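Local coordinates for alanine dehydrogenase (PDB 1OMO), which catalyses the reversible NAD-dependent oxidative deamination of L-alanine to pyruvate and ammonium, working as a homodimer, at residues E142-Y156 with R173-R187. Residues are numbered along the deposited sequence; the frame is centred on the assembly and turned at random.
With NAD (nicotinamide-adenine-dinucleotide), chain D.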
loop_
_atom_site.group_PDB
_atom_site.type_symbol
_atom_site.label_atom_id
_atom_site.label_comp_id
_atom_site.label_asym_id
_atom_site.label_seq_id
_atom_site.Cartn_x
_atom_site.Cartn_y
_atom_site.Cartn_z
ATOM N N GLU A 142 -27.488 -12.713 2.273
ATOM C CA GLU A 142 -26.947 -14.024 2.575
ATOM C C GLU A 142 -26.289 -14.102 3.957
ATOM O O GLU A 142 -26.408 -15.108 4.629
ATOM C CB GLU A 142 -25.943 -14.464 1.500
ATOM C CG GLU A 142 -26.552 -14.742 0.152
ATOM C CD GLU A 142 -27.435 -15.993 0.115
ATOM O OE1 GLU A 142 -28.165 -16.174 -0.890
ATOM O OE2 GLU A 142 -27.394 -16.799 1.071
ATOM N N ALA A 143 -25.569 -13.067 4.363
ATOM C CA ALA A 143 -24.957 -13.088 5.676
ATOM C C ALA A 143 -26.055 -13.059 6.752
ATOM O O ALA A 143 -26.005 -13.822 7.739
ATOM C CB ALA A 143 -24.053 -11.908 5.844
ATOM N N LEU A 144 -27.034 -12.174 6.560
ATOM C CA LEU A 144 -28.121 -12.013 7.505
ATOM C C LEU A 144 -28.964 -13.272 7.706
ATOM O O LEU A 144 -29.433 -13.548 8.829
ATOM C CB LEU A 144 -29.026 -10.835 7.082
ATOM C CG LEU A 144 -28.459 -9.408 7.194
ATOM C CD1 LEU A 144 -29.355 -8.421 6.452
ATOM C CD2 LEU A 144 -28.362 -9.015 8.683
ATOM N N ARG A 145 -29.180 -14.049 6.657
ATOM C CA ARG A 145 -29.964 -15.220 6.905
ATOM C C ARG A 145 -29.155 -16.281 7.632
ATOM O O ARG A 145 -29.681 -17.304 8.010
ATOM C CB ARG A 145 -30.627 -15.753 5.636
ATOM C CG ARG A 145 -29.744 -16.194 4.550
ATOM C CD ARG A 145 -30.636 -16.689 3.441
ATOM N NE ARG A 145 -29.868 -17.351 2.408
ATOM C CZ ARG A 145 -30.333 -18.357 1.679
ATOM N NH1 ARG A 145 -31.557 -18.811 1.884
ATOM N NH2 ARG A 145 -29.583 -18.876 0.715
ATOM N N ARG A 146 -27.875 -16.042 7.859
ATOM C CA ARG A 146 -27.112 -17.020 8.628
ATOM C C ARG A 146 -27.430 -16.698 10.079
ATOM O O ARG A 146 -27.244 -17.510 10.950
ATOM C CB ARG A 146 -25.601 -16.866 8.408
ATOM C CG ARG A 146 -24.989 -17.881 7.461
ATOM C CD ARG A 146 -25.598 -17.793 6.092
ATOM N NE ARG A 146 -24.871 -18.609 5.133
ATOM C CZ ARG A 146 -25.058 -18.557 3.816
ATOM N NH1 ARG A 146 -24.347 -19.350 3.011
ATOM N NH2 ARG A 146 -25.954 -17.710 3.308
ATOM N N VAL A 147 -27.920 -15.497 10.342
ATOM C CA VAL A 147 -28.179 -15.144 11.726
ATOM C C VAL A 147 -29.630 -14.894 12.107
ATOM O O VAL A 147 -29.958 -14.809 13.295
ATOM C CB VAL A 147 -27.297 -13.915 12.164
ATOM C CG1 VAL A 147 -25.813 -14.346 12.260
ATOM C CG2 VAL A 147 -27.412 -12.781 11.160
ATOM N N PHE A 148 -30.499 -14.782 11.111
ATOM C CA PHE A 148 -31.918 -14.550 11.383
ATOM C C PHE A 148 -32.787 -15.311 10.409
ATOM O O PHE A 148 -32.433 -15.517 9.249
ATOM C CB PHE A 148 -32.318 -13.077 11.228
ATOM C CG PHE A 148 -31.723 -12.143 12.242
ATOM C CD1 PHE A 148 -30.665 -11.312 11.886
ATOM C CD2 PHE A 148 -32.272 -12.026 13.521
ATOM C CE1 PHE A 148 -30.163 -10.373 12.770
ATOM C CE2 PHE A 148 -31.780 -11.092 14.417
ATOM C CZ PHE A 148 -30.712 -10.252 14.035
ATOM N N ASP A 149 -33.937 -15.742 10.886
ATOM C CA ASP A 149 -34.852 -16.394 9.990
ATOM C C ASP A 149 -35.542 -15.159 9.450
ATOM O O ASP A 149 -36.124 -14.392 10.198
ATOM C CB ASP A 149 -35.819 -17.290 10.758
ATOM C CG ASP A 149 -35.374 -18.735 10.755
ATOM O OD1 ASP A 149 -34.965 -19.213 9.659
ATOM O OD2 ASP A 149 -35.431 -19.387 11.828
ATOM N N ILE A 150 -35.432 -14.942 8.158
ATOM C CA ILE A 150 -36.020 -13.763 7.539
ATOM C C ILE A 150 -37.498 -13.944 7.223
ATOM O O ILE A 150 -37.870 -14.737 6.360
ATOM C CB ILE A 150 -35.215 -13.397 6.271
ATOM C CG1 ILE A 150 -33.789 -12.985 6.693
ATOM C CG2 ILE A 150 -35.892 -12.279 5.533
ATOM C CD1 ILE A 150 -32.882 -12.592 5.575
ATOM N N GLY A 151 -38.340 -13.209 7.944
ATOM C CA GLY A 151 -39.770 -13.310 7.746
ATOM C C GLY A 151 -40.257 -12.675 6.463
ATOM O O GLY A 151 -41.039 -13.279 5.741
ATOM N N GLU A 152 -39.779 -11.467 6.185
ATOM C CA GLU A 152 -40.184 -10.750 4.999
ATOM C C GLU A 152 -39.121 -9.795 4.484
ATOM O O GLU A 152 -38.413 -9.167 5.265
ATOM C CB GLU A 152 -41.442 -9.937 5.276
ATOM C CG GLU A 152 -41.945 -9.215 4.040
ATOM C CD GLU A 152 -42.954 -8.123 4.371
ATOM O OE1 GLU A 152 -43.516 -7.508 3.440
ATOM O OE2 GLU A 152 -43.175 -7.876 5.570
ATOM N N VAL A 153 -39.034 -9.681 3.163
ATOM C CA VAL A 153 -38.083 -8.784 2.521
ATOM C C VAL A 153 -38.842 -7.712 1.742
ATOM O O VAL A 153 -39.762 -8.016 0.984
ATOM C CB VAL A 153 -37.128 -9.574 1.575
ATOM C CG1 VAL A 153 -36.404 -8.603 0.595
ATOM C CG2 VAL A 153 -36.112 -10.357 2.437
ATOM N N LYS A 154 -38.471 -6.456 1.977
ATOM C CA LYS A 154 -39.056 -5.319 1.276
ATOM C C LYS A 154 -37.913 -4.685 0.472
ATOM O O LYS A 154 -36.974 -4.146 1.064
ATOM C CB LYS A 154 -39.623 -4.346 2.294
ATOM C CG LYS A 154 -40.700 -5.007 3.172
ATOM C CD LYS A 154 -41.052 -4.152 4.376
ATOM C CE LYS A 154 -42.436 -3.590 4.312
ATOM N NZ LYS A 154 -42.641 -2.774 5.538
ATOM N N ALA A 155 -37.984 -4.740 -0.858
ATOM C CA ALA A 155 -36.891 -4.234 -1.687
ATOM C C ALA A 155 -37.113 -3.010 -2.574
ATOM O O ALA A 155 -38.039 -2.965 -3.374
ATOM C CB ALA A 155 -36.365 -5.381 -2.547
ATOM N N TYR A 156 -36.230 -2.038 -2.461
ATOM C CA TYR A 156 -36.327 -0.837 -3.271
ATOM C C TYR A 156 -35.047 -0.467 -3.994
ATOM O O TYR A 156 -33.977 -0.397 -3.385
ATOM C CB TYR A 156 -36.703 0.380 -2.429
ATOM C CG TYR A 156 -36.537 1.691 -3.204
ATOM C CD1 TYR A 156 -35.391 2.489 -3.047
ATOM C CD2 TYR A 156 -37.516 2.110 -4.131
ATOM C CE1 TYR A 156 -35.222 3.675 -3.789
ATOM C CE2 TYR A 156 -37.350 3.285 -4.882
ATOM C CZ TYR A 156 -36.203 4.061 -4.706
ATOM O OH TYR A 156 -36.036 5.200 -5.469
ATOM N N ARG A 173 -35.334 -18.947 -2.854
ATOM C CA ARG A 173 -34.905 -19.690 -1.680
ATOM C C ARG A 173 -35.915 -19.613 -0.548
ATOM O O ARG A 173 -35.559 -19.618 0.625
ATOM C CB ARG A 173 -33.500 -19.260 -1.209
ATOM C CG ARG A 173 -33.065 -17.847 -1.489
ATOM C CD ARG A 173 -31.631 -17.820 -2.034
ATOM N NE ARG A 173 -31.624 -17.848 -3.492
ATOM C CZ ARG A 173 -30.534 -17.986 -4.224
ATOM N NH1 ARG A 173 -30.616 -18.000 -5.537
ATOM N NH2 ARG A 173 -29.369 -18.116 -3.637
ATOM N N GLY A 174 -37.187 -19.531 -0.928
ATOM C CA GLY A 174 -38.277 -19.498 0.030
ATOM C C GLY A 174 -38.466 -18.292 0.924
ATOM O O GLY A 174 -39.250 -18.336 1.865
ATOM N N ILE A 175 -37.764 -17.203 0.671
ATOM C CA ILE A 175 -37.975 -16.058 1.525
ATOM C C ILE A 175 -39.061 -15.154 0.943
ATOM O O ILE A 175 -38.953 -14.673 -0.194
ATOM C CB ILE A 175 -36.693 -15.259 1.703
ATOM C CG1 ILE A 175 -35.672 -16.068 2.504
ATOM C CG2 ILE A 175 -37.009 -13.957 2.418
ATOM C CD1 ILE A 175 -34.228 -15.587 2.337
ATOM N N SER A 176 -40.122 -14.942 1.714
ATOM C CA SER A 176 -41.201 -14.067 1.265
ATOM C C SER A 176 -40.624 -12.665 0.978
ATOM O O SER A 176 -39.908 -12.095 1.802
ATOM C CB SER A 176 -42.281 -13.988 2.343
ATOM O OG SER A 176 -42.695 -12.643 2.549
ATOM N N ALA A 177 -40.937 -12.109 -0.188
ATOM C CA ALA A 177 -40.387 -10.804 -0.542
ATOM C C ALA A 177 -41.188 -10.030 -1.604
ATOM O O ALA A 177 -41.889 -10.621 -2.406
ATOM C CB ALA A 177 -38.919 -10.979 -1.004
ATOM N N SER A 178 -41.065 -8.704 -1.603
ATOM C CA SER A 178 -41.791 -7.908 -2.580
ATOM C C SER A 178 -41.066 -6.616 -2.887
ATOM O O SER A 178 -40.300 -6.122 -2.070
ATOM C CB SER A 178 -43.199 -7.572 -2.067
ATOM O OG SER A 178 -43.192 -6.436 -1.194
ATOM N N VAL A 179 -41.318 -6.073 -4.070
ATOM C CA VAL A 179 -40.722 -4.801 -4.480
ATOM C C VAL A 179 -41.538 -3.731 -3.749
ATOM O O VAL A 179 -42.750 -3.888 -3.585
ATOM C CB VAL A 179 -40.827 -4.608 -6.004
ATOM C CG1 VAL A 179 -40.321 -3.214 -6.388
ATOM C CG2 VAL A 179 -40.022 -5.687 -6.721
ATOM N N GLN A 180 -40.880 -2.667 -3.298
ATOM C CA GLN A 180 -41.541 -1.613 -2.531
ATOM C C GLN A 180 -40.851 -0.271 -2.695
ATOM O O GLN A 180 -39.648 -0.210 -2.846
ATOM C CB GLN A 180 -41.501 -1.962 -1.033
ATOM C CG GLN A 180 -42.203 -3.268 -0.620
ATOM C CD GLN A 180 -43.704 -3.160 -0.710
ATOM O OE1 GLN A 180 -44.245 -2.081 -0.569
ATOM N NE2 GLN A 180 -44.378 -4.274 -0.918
ATOM N N PRO A 181 -41.604 0.824 -2.590
ATOM C CA PRO A 181 -41.113 2.200 -2.711
ATOM C C PRO A 181 -40.166 2.363 -1.554
ATOM O O PRO A 181 -40.212 1.562 -0.641
ATOM C CB PRO A 181 -42.361 3.053 -2.496
ATOM C CG PRO A 181 -43.503 2.100 -2.766
ATOM C CD PRO A 181 -43.019 0.801 -2.192
ATOM N N ALA A 182 -39.357 3.417 -1.548
ATOM C CA ALA A 182 -38.380 3.607 -0.482
ATOM C C ALA A 182 -38.970 3.811 0.905
ATOM O O ALA A 182 -38.495 3.237 1.875
ATOM C CB ALA A 182 -37.445 4.762 -0.827
ATOM N N GLU A 183 -39.991 4.646 1.010
ATOM C CA GLU A 183 -40.620 4.900 2.312
ATOM C C GLU A 183 -41.106 3.625 3.001
ATOM O O GLU A 183 -40.933 3.475 4.202
ATOM C CB GLU A 183 -41.790 5.897 2.167
ATOM C CG GLU A 183 -42.653 6.022 3.392
ATOM C CD GLU A 183 -43.458 7.294 3.364
ATOM O OE1 GLU A 183 -44.178 7.602 4.337
ATOM O OE2 GLU A 183 -43.357 7.995 2.346
ATOM N N GLU A 184 -41.696 2.705 2.246
ATOM C CA GLU A 184 -42.198 1.451 2.826
ATOM C C GLU A 184 -41.071 0.447 3.157
ATOM O O GLU A 184 -41.108 -0.219 4.191
ATOM C CB GLU A 184 -43.244 0.819 1.890
ATOM C CG GLU A 184 -43.843 -0.482 2.387
ATOM C CD GLU A 184 -44.569 -0.342 3.726
ATOM O OE1 GLU A 184 -45.334 0.634 3.888
ATOM O OE2 GLU A 184 -44.375 -1.214 4.610
ATOM N N ALA A 185 -40.071 0.349 2.285
ATOM C CA ALA A 185 -38.935 -0.552 2.515
ATOM C C ALA A 185 -38.225 -0.182 3.801
ATOM O O ALA A 185 -37.707 -1.040 4.477
ATOM C CB ALA A 185 -37.952 -0.469 1.350
ATOM N N SER A 186 -38.190 1.113 4.119
ATOM C CA SER A 186 -37.534 1.627 5.326
ATOM C C SER A 186 -38.209 1.222 6.632
ATOM O O SER A 186 -37.619 1.315 7.708
ATOM C CB SER A 186 -37.494 3.144 5.289
ATOM O OG SER A 186 -36.830 3.569 4.133
ATOM N N ARG A 187 -39.457 0.804 6.521
ATOM C CA ARG A 187 -40.262 0.372 7.652
ATOM C C ARG A 187 -39.939 -1.091 7.837
ATOM O O ARG A 187 -40.468 -1.931 7.123
ATOM C CB ARG A 187 -41.744 0.579 7.299
ATOM C CG ARG A 187 -42.727 -0.027 8.264
ATOM C CD ARG A 187 -44.097 0.590 8.045
ATOM N NE ARG A 187 -44.091 2.015 8.363
ATOM C CZ ARG A 187 -44.506 2.962 7.534
ATOM N NH1 ARG A 187 -44.464 4.235 7.910
ATOM N NH2 ARG A 187 -44.962 2.631 6.330
HETATM P PA NAD D . -24.033 -1.705 -7.551
HETATM O O1A NAD D . -23.895 -0.587 -8.516
HETATM O O2A NAD D . -24.153 -3.138 -8.089
HETATM O O5B NAD D . -25.213 -1.595 -6.400
HETATM C C5B NAD D . -25.838 -0.296 -6.027
HETATM C C4B NAD D . -27.350 -0.421 -6.348
HETATM O O4B NAD D . -27.893 0.896 -5.892
HETATM C C3B NAD D . -27.777 -0.462 -7.891
HETATM O O3B NAD D . -28.630 -1.641 -8.173
HETATM C C2B NAD D . -28.489 0.885 -8.167
HETATM O O2B NAD D . -29.433 0.964 -9.172
HETATM C C1B NAD D . -28.974 1.240 -6.727
HETATM N N9A NAD D . -29.116 2.648 -6.495
HETATM C C8A NAD D . -28.357 3.733 -6.885
HETATM N N7A NAD D . -28.819 4.883 -6.443
HETATM C C5A NAD D . -29.913 4.633 -5.735
HETATM C C6A NAD D . -30.829 5.507 -5.001
HETATM N N6A NAD D . -30.674 6.806 -4.977
HETATM N N1A NAD D . -31.867 4.852 -4.362
HETATM C C2A NAD D . -32.053 3.511 -4.386
HETATM N N3A NAD D . -31.197 2.630 -5.086
HETATM C C4A NAD D . -30.132 3.238 -5.729
HETATM O O3 NAD D . -22.913 -1.800 -6.323
HETATM P PN NAD D . -22.602 -2.880 -5.049
HETATM O O1N NAD D . -23.766 -3.833 -4.971
HETATM O O2N NAD D . -21.168 -3.357 -5.156
HETATM O O5D NAD D . -22.743 -1.764 -3.794
HETATM C C5D NAD D . -21.990 -0.444 -4.201
HETATM C C4D NAD D . -21.890 0.525 -3.069
HETATM O O4D NAD D . -21.225 -0.212 -1.898
HETATM C C3D NAD D . -20.965 1.758 -3.322
HETATM O O3D NAD D . -21.319 2.883 -2.496
HETATM C C2D NAD D . -19.603 1.153 -2.972
HETATM O O2D NAD D . -18.542 2.050 -3.008
HETATM C C1D NAD D . -19.944 0.462 -1.568
HETATM N N1N NAD D . -19.129 -0.698 -1.067
HETATM C C2N NAD D . -18.695 -0.512 0.317
HETATM C C3N NAD D . -18.083 -1.682 0.896
HETATM C C7N NAD D . -17.587 -1.458 2.448
HETATM O O7N NAD D . -16.660 -2.197 2.889
HETATM N N7N NAD D . -18.215 -0.493 3.194
HETATM C C4N NAD D . -17.894 -2.938 0.271
HETATM C C5N NAD D . -18.378 -2.977 -1.100
HETATM C C6N NAD D . -18.983 -1.887 -1.745
HETATM O O HOH W 1 -39.922 -15.735 4.470
HETATM O O HOH W 2 -42.370 -8.051 1.288
#
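Ala182 CB sits over one face of the Tyr156 ring, 3.8 Å from its centroid in a CH-pi contact, while Gln180 O lies at the ring's edge. Tyr156 CE1 comes 3.2 Å from C2A of the NAD adenine, so the ring belongs to the coenzyme pocket. The Arg145 guanidinium carries Arg173 CD over one face and, in its plane, Glu142 OE2, gripped side-on by NE and NH2; Glu142 OE1 takes the hydroxyl of Tyr169 and forms a long salt bridge to Arg173 NH2 (3.6 Å). Lys154, its chain bent at CG-CD (chi3 112°), hydrogen-bonds through NZ to Arg187 O in its carbonyl plane at 2.8 Å and forms a salt bridge to Glu184 OE2, met on the anti side, a little out of the carboxylate plane. With an alanine at Lys154, the Glu184 carboxylate is likely to lose this charged mate and the Arg187 carbonyl its ammonium donor. Between these ends, Ile175 CG2 packs on Ile150 and Val153, and strands 152-156 and 177-179 run parallel, Ala155 N reaching Ser178 O almost straight (173°). Helix 160-172 connects them as a beta-alpha-beta unit of the Rossmann domain, its Phe166 against Val153 and Ala155; strand 177-179 is outermost in the parallel sheet, and strand 127-131 flanks 152-156 on its other side.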